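Local structure of taurine dioxygenase (Burkholderia xenovorans, 5KEU) at residues 124-129 with 317-322; 201-206 with 227-232. The protein probably acts as a 2-oxoglutarate-dependent dioxygenase of the TauD/TfdA family that uses ferrous iron, here with magnesium bound at its metal site. All coordinates share one frame; numbering follows the deposited sequence.

Contact 1. Residues 124-129 with 317-322. With MG (magnesium ion), chain C.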
loop_
_atom_site.group_PDB
_atom_site.type_symbol
_atom_site.label_atom_id
_atom_site.label_comp_id
_atom_site.label_asym_id
_atom_site.label_seq_id
_atom_site.Cartn_x
_atom_site.Cartn_y
_atom_site.Cartn_z
ATOM N N THR B 124 13.298 4.571 -7.797
ATOM C CA THR B 124 13.262 4.452 -9.246
ATOM C C THR B 124 14.569 3.783 -9.640
ATOM O O THR B 124 15.622 4.137 -9.109
ATOM C CB THR B 124 13.103 5.826 -9.887
ATOM O OG1 THR B 124 11.873 6.428 -9.403
ATOM C CG2 THR B 124 12.998 5.713 -11.378
ATOM N N ASP B 125 14.508 2.789 -10.515
ATOM C CA ASP B 125 15.688 1.947 -10.719
ATOM C C ASP B 125 16.856 2.708 -11.337
ATOM O O ASP B 125 16.701 3.404 -12.339
ATOM C CB ASP B 125 15.339 0.762 -11.597
ATOM C CG ASP B 125 14.565 -0.298 -10.844
ATOM O OD1 ASP B 125 14.715 -0.392 -9.589
ATOM O OD2 ASP B 125 13.816 -1.026 -11.519
ATOM N N VAL B 126 18.045 2.512 -10.763
ATOM C CA VAL B 126 19.323 2.967 -11.302
ATOM C C VAL B 126 19.376 4.465 -11.546
ATOM O O VAL B 126 20.052 4.916 -12.478
ATOM C CB VAL B 126 19.697 2.233 -12.612
ATOM C CG1 VAL B 126 21.222 2.180 -12.761
ATOM C CG2 VAL B 126 19.115 0.838 -12.666
ATOM N N THR B 127 18.687 5.259 -10.724
ATOM C CA THR B 127 18.797 6.695 -10.955
ATOM C C THR B 127 20.146 7.258 -10.529
ATOM O O THR B 127 20.411 8.432 -10.793
ATOM C CB THR B 127 17.667 7.479 -10.276
ATOM O OG1 THR B 127 17.671 7.270 -8.858
ATOM C CG2 THR B 127 16.322 7.081 -10.860
ATOM N N ALA B 128 21.023 6.455 -9.910
ATOM C CA ALA B 128 22.390 6.933 -9.723
ATOM C C ALA B 128 23.155 7.032 -11.036
ATOM O O ALA B 128 24.227 7.642 -11.052
ATOM C CB ALA B 128 23.176 6.032 -8.757
ATOM N N ALA B 129 22.647 6.445 -12.120
ATOM C CA ALA B 129 23.349 6.463 -13.396
ATOM C C ALA B 129 22.866 7.616 -14.268
ATOM O O ALA B 129 21.798 8.184 -14.059
ATOM C CB ALA B 129 23.155 5.155 -14.155
ATOM N N ALA B 317 26.195 -1.333 -14.285
ATOM C CA ALA B 317 25.600 -2.653 -14.494
ATOM C C ALA B 317 25.210 -3.310 -13.171
ATOM O O ALA B 317 24.210 -4.038 -13.099
ATOM C CB ALA B 317 26.571 -3.549 -15.267
ATOM N N ALA B 318 25.997 -3.080 -12.117
ATOM C CA ALA B 318 25.637 -3.605 -10.804
ATOM C C ALA B 318 24.347 -2.966 -10.303
ATOM O O ALA B 318 23.485 -3.647 -9.735
ATOM C CB ALA B 318 26.774 -3.372 -9.812
ATOM N N ALA B 319 24.197 -1.654 -10.508
ATOM C CA ALA B 319 22.962 -0.994 -10.090
ATOM C C ALA B 319 21.777 -1.500 -10.901
ATOM O O ALA B 319 20.717 -1.793 -10.332
ATOM C CB ALA B 319 23.092 0.528 -10.204
ATOM N N VAL B 320 21.940 -1.636 -12.226
ATOM C CA VAL B 320 20.878 -2.231 -13.039
ATOM C C VAL B 320 20.483 -3.589 -12.478
ATOM O O VAL B 320 19.292 -3.913 -12.363
ATOM C CB VAL B 320 21.301 -2.339 -14.520
ATOM C CG1 VAL B 320 20.270 -3.156 -15.301
ATOM C CG2 VAL B 320 21.457 -0.955 -15.149
ATOM N N ALA B 321 21.478 -4.394 -12.091
ATOM C CA ALA B 321 21.194 -5.749 -11.635
ATOM C C ALA B 321 20.543 -5.766 -10.255
ATOM O O ALA B 321 19.731 -6.655 -9.966
ATOM C CB ALA B 321 22.480 -6.583 -11.630
ATOM N N LEU B 322 20.865 -4.800 -9.398
ATOM C CA LEU B 322 20.501 -4.891 -7.988
ATOM C C LEU B 322 19.358 -3.977 -7.567
ATOM O O LEU B 322 18.648 -4.319 -6.618
ATOM C CB LEU B 322 21.722 -4.597 -7.108
ATOM C CG LEU B 322 22.877 -5.606 -7.223
ATOM C CD1 LEU B 322 24.097 -5.102 -6.487
ATOM C CD2 LEU B 322 22.461 -6.977 -6.690
HETATM MG MG MG C . 13.781 -1.597 -8.062
HETATM O O HOH W 1 13.895 -2.935 -9.511
HETATM O O HOH W 2 13.093 -3.112 -6.796
#
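Val126 presses both of its methyls against the C-terminal helix, at Ala319 and Val320, one residue beyond the aspartate of the His-X-Asp motif that this family uses in its two-histidine, one-carboxylate metal triad. Asp125 turns its carboxylate beside its own backbone N (chi1 -76°) and binds the magnesium ion through OD1 alone, at 2.2 Å; OD2 stays 3.5 Å from the metal. Two waters, His123, His273 and the O of Asn323 complete six ligands, so the residue that follows the helix also reaches the ion.

The chain folds back in two successive beta turns, type II from Thr124 to Thr127 and type I from Val126 to Ala129, the second closed by Ala129 N on Val126 O at 3.0 Å. Val126 occupies the third position of the first turn with a left-handed backbone, unusual for a beta-branched residue. In this conformation the Val126 side chain points toward the helix, while the Asp125 carboxylate goes to the metal. CG1, roughly anti to the backbone N (chi1 -152°), meets Ala319 CB at 3.6 Å. CG2 reaches the helix backbone itself, 3.6 Å from Val320 CA. Alanine suits position 319, since its single methyl lets the loop come close, with the CA atoms of Val126 and Ala319 5.5 Å apart. The side chains that meet here are apolar, and no hydrogen bond joins the segments.

Arg290 meets the helix end, hydrogen-bonding Val320 O through NH1 and Ala321 O through NH2, while Asn268 ND2 bonds Asp125 O. Val320 bears on the loop with CG2, 3.9 Å from both Val126 CG1 and Val126 CG2.

Contact 2. Residues 201-206 with 227-232; sequences VTEHPL and SIVGVT
Glu203 OE2 forms a salt bridge with Arg174 NE, and the other carboxylate oxygen, OE1, rests on Val229, 3.7 Å from its CG2. Glutamate suits the place because its long, extended chain, with CG anti to the backbone N (chi1 -175°), carries the charge out to the arginine while its CG and carboxylate pass over the CG2 methyl of Val229: Glu203 CG is 3.9 Å from Val229 CG2. The two side chains cross at about a right angle.

A second point of touch is apolar. Leu206 is modelled in two conformers; in one of them its CD1 is 4.1 Å from Ile228 CD1, which makes this touch less certain. Ile228 also leans on Leu239 and Leu240.

A type II beta turn runs from Ile228 to Val231, in which Gly230 takes the positive phi (85°) that glycine tolerates. Thr232 then serves as N-cap of helix 233-247, and Glu235 OE2 accepts a hydrogen bond from Thr232 N.

Strand 174-179 pairs antiparallel with both strand 200-209 and strand 225-228, so these side chains join next-nearest strands of one sheet, with helix 233-247 packed against Ile228.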
loop_
_atom_site.group_PDB
_atom_site.type_symbol
_atom_site.label_atom_id
_atom_site.label_comp_id
_atom_site.label_asym_id
_atom_site.label_seq_id
_atom_site.Cartn_x
_atom_site.Cartn_y
_atom_site.Cartn_z
ATOM N N VAL B 201 27.496 8.357 -9.231
ATOM C CA VAL B 201 26.949 9.638 -8.774
ATOM C C VAL B 201 26.505 10.437 -9.991
ATOM O O VAL B 201 27.302 10.682 -10.901
ATOM C CB VAL B 201 27.972 10.454 -7.950
ATOM C CG1 VAL B 201 27.334 11.716 -7.406
ATOM C CG2 VAL B 201 28.570 9.624 -6.806
ATOM N N THR B 202 25.248 10.876 -9.998
ATOM C CA THR B 202 24.710 11.622 -11.128
ATOM C C THR B 202 23.842 12.757 -10.605
ATOM O O THR B 202 23.114 12.588 -9.622
ATOM C CB THR B 202 23.885 10.717 -12.079
ATOM O OG1 THR B 202 24.733 9.709 -12.643
ATOM C CG2 THR B 202 23.247 11.536 -13.222
ATOM N N GLU B 203 23.926 13.909 -11.257
ATOM C CA GLU B 203 23.025 15.020 -10.964
ATOM C C GLU B 203 21.851 14.986 -11.939
ATOM O O GLU B 203 22.045 15.087 -13.153
ATOM C CB GLU B 203 23.767 16.355 -11.046
ATOM C CG GLU B 203 22.911 17.551 -10.626
ATOM C CD GLU B 203 23.602 18.880 -10.912
ATOM O OE1 GLU B 203 24.597 19.195 -10.223
ATOM O OE2 GLU B 203 23.156 19.581 -11.839
ATOM N N HIS B 204 20.639 14.830 -11.409
ATOM C CA HIS B 204 19.420 14.789 -12.196
ATOM C C HIS B 204 18.553 15.993 -11.881
ATOM O O HIS B 204 18.643 16.562 -10.786
ATOM C CB HIS B 204 18.607 13.516 -11.890
ATOM C CG HIS B 204 19.201 12.260 -12.440
ATOM N ND1 HIS B 204 19.389 12.047 -13.792
ATOM C CD2 HIS B 204 19.629 11.137 -11.819
ATOM C CE1 HIS B 204 19.900 10.843 -13.977
ATOM N NE2 HIS B 204 20.052 10.269 -12.794
ATOM N N PRO B 205 17.677 16.400 -12.803
ATOM C CA PRO B 205 16.638 17.363 -12.428
ATOM C C PRO B 205 15.717 16.749 -11.386
ATOM O O PRO B 205 15.454 15.545 -11.401
ATOM C CB PRO B 205 15.893 17.610 -13.743
ATOM C CG PRO B 205 16.086 16.324 -14.507
ATOM C CD PRO B 205 17.516 15.928 -14.192
ATOM N N LEU B 206 15.254 17.576 -10.447
ATOM C CA LEU B 206 14.239 17.102 -9.513
ATOM C C LEU B 206 12.915 16.862 -10.220
ATOM O O LEU B 206 12.109 16.048 -9.763
ATOM C CB LEU B 206 14.038 18.103 -8.374
ATOM C CG LEU B 206 14.879 17.995 -7.111
ATOM C CD1 LEU B 206 14.219 18.810 -5.993
ATOM C CD2 LEU B 206 15.011 16.543 -6.690
ATOM N N SER B 227 20.758 14.458 -2.025
ATOM C CA SER B 227 20.818 15.875 -1.679
ATOM C C SER B 227 20.271 16.717 -2.822
ATOM O O SER B 227 20.341 16.325 -3.991
ATOM C CB SER B 227 22.241 16.314 -1.362
ATOM O OG SER B 227 23.076 16.107 -2.491
ATOM N N ILE B 228 19.763 17.890 -2.463
ATOM C CA ILE B 228 19.346 18.902 -3.434
ATOM C C ILE B 228 20.515 19.848 -3.656
ATOM O O ILE B 228 21.103 20.356 -2.690
ATOM C CB ILE B 228 18.103 19.649 -2.931
ATOM C CG1 ILE B 228 16.933 18.654 -2.824
ATOM C CG2 ILE B 228 17.757 20.847 -3.855
ATOM C CD1 ILE B 228 15.653 19.244 -2.189
ATOM N N VAL B 229 20.868 20.071 -4.927
ATOM C CA VAL B 229 22.019 20.906 -5.255
ATOM C C VAL B 229 21.749 22.351 -4.856
ATOM O O VAL B 229 20.673 22.899 -5.129
ATOM C CB VAL B 229 22.325 20.808 -6.757
ATOM C CG1 VAL B 229 23.483 21.746 -7.128
ATOM C CG2 VAL B 229 22.615 19.353 -7.133
ATOM N N GLY B 230 22.736 22.990 -4.232
ATOM C CA GLY B 230 22.689 24.427 -4.070
ATOM C C GLY B 230 21.918 24.931 -2.873
ATOM O O GLY B 230 21.796 26.153 -2.713
ATOM N N VAL B 231 21.389 24.048 -2.030
ATOM C CA VAL B 231 20.757 24.451 -0.777
ATOM C C VAL B 231 21.587 23.898 0.384
ATOM O O VAL B 231 22.474 23.061 0.198
ATOM C CB VAL B 231 19.284 23.992 -0.702
ATOM C CG1 VAL B 231 18.522 24.470 -1.973
ATOM C CG2 VAL B 231 19.169 22.463 -0.573
ATOM N N THR B 232 21.305 24.382 1.602
ATOM C CA THR B 232 22.098 23.923 2.748
ATOM C C THR B 232 21.722 22.486 3.105
ATOM O O THR B 232 20.674 21.986 2.693
ATOM C CB THR B 232 21.910 24.824 3.972
ATOM O OG1 THR B 232 20.628 24.582 4.558
ATOM C CG2 THR B 232 22.031 26.288 3.603
#

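Overall arrangement
From the N terminus, the chain first meets contact 1 at 124-129, just after strand 122-123, and closes that long loop only at its end, when helix 313-322 returns. Contact 2 lies wholly within this loop: 201-206 and 227-232 close a much shorter excursion of 20 residues that holds strand 216-218 but no helix. The loops therefore nest without crossing. Although their centres are 18 Å apart, the contacts touch directly, Ala128 O lying 2.7 Å from Thr202 OG1 in a probable hydrogen bond. His204 NE2 adds weak bonds to Thr127 O and Ala129 O, linking the metal-binding loop to strand 200-209 of the five-stranded sheet.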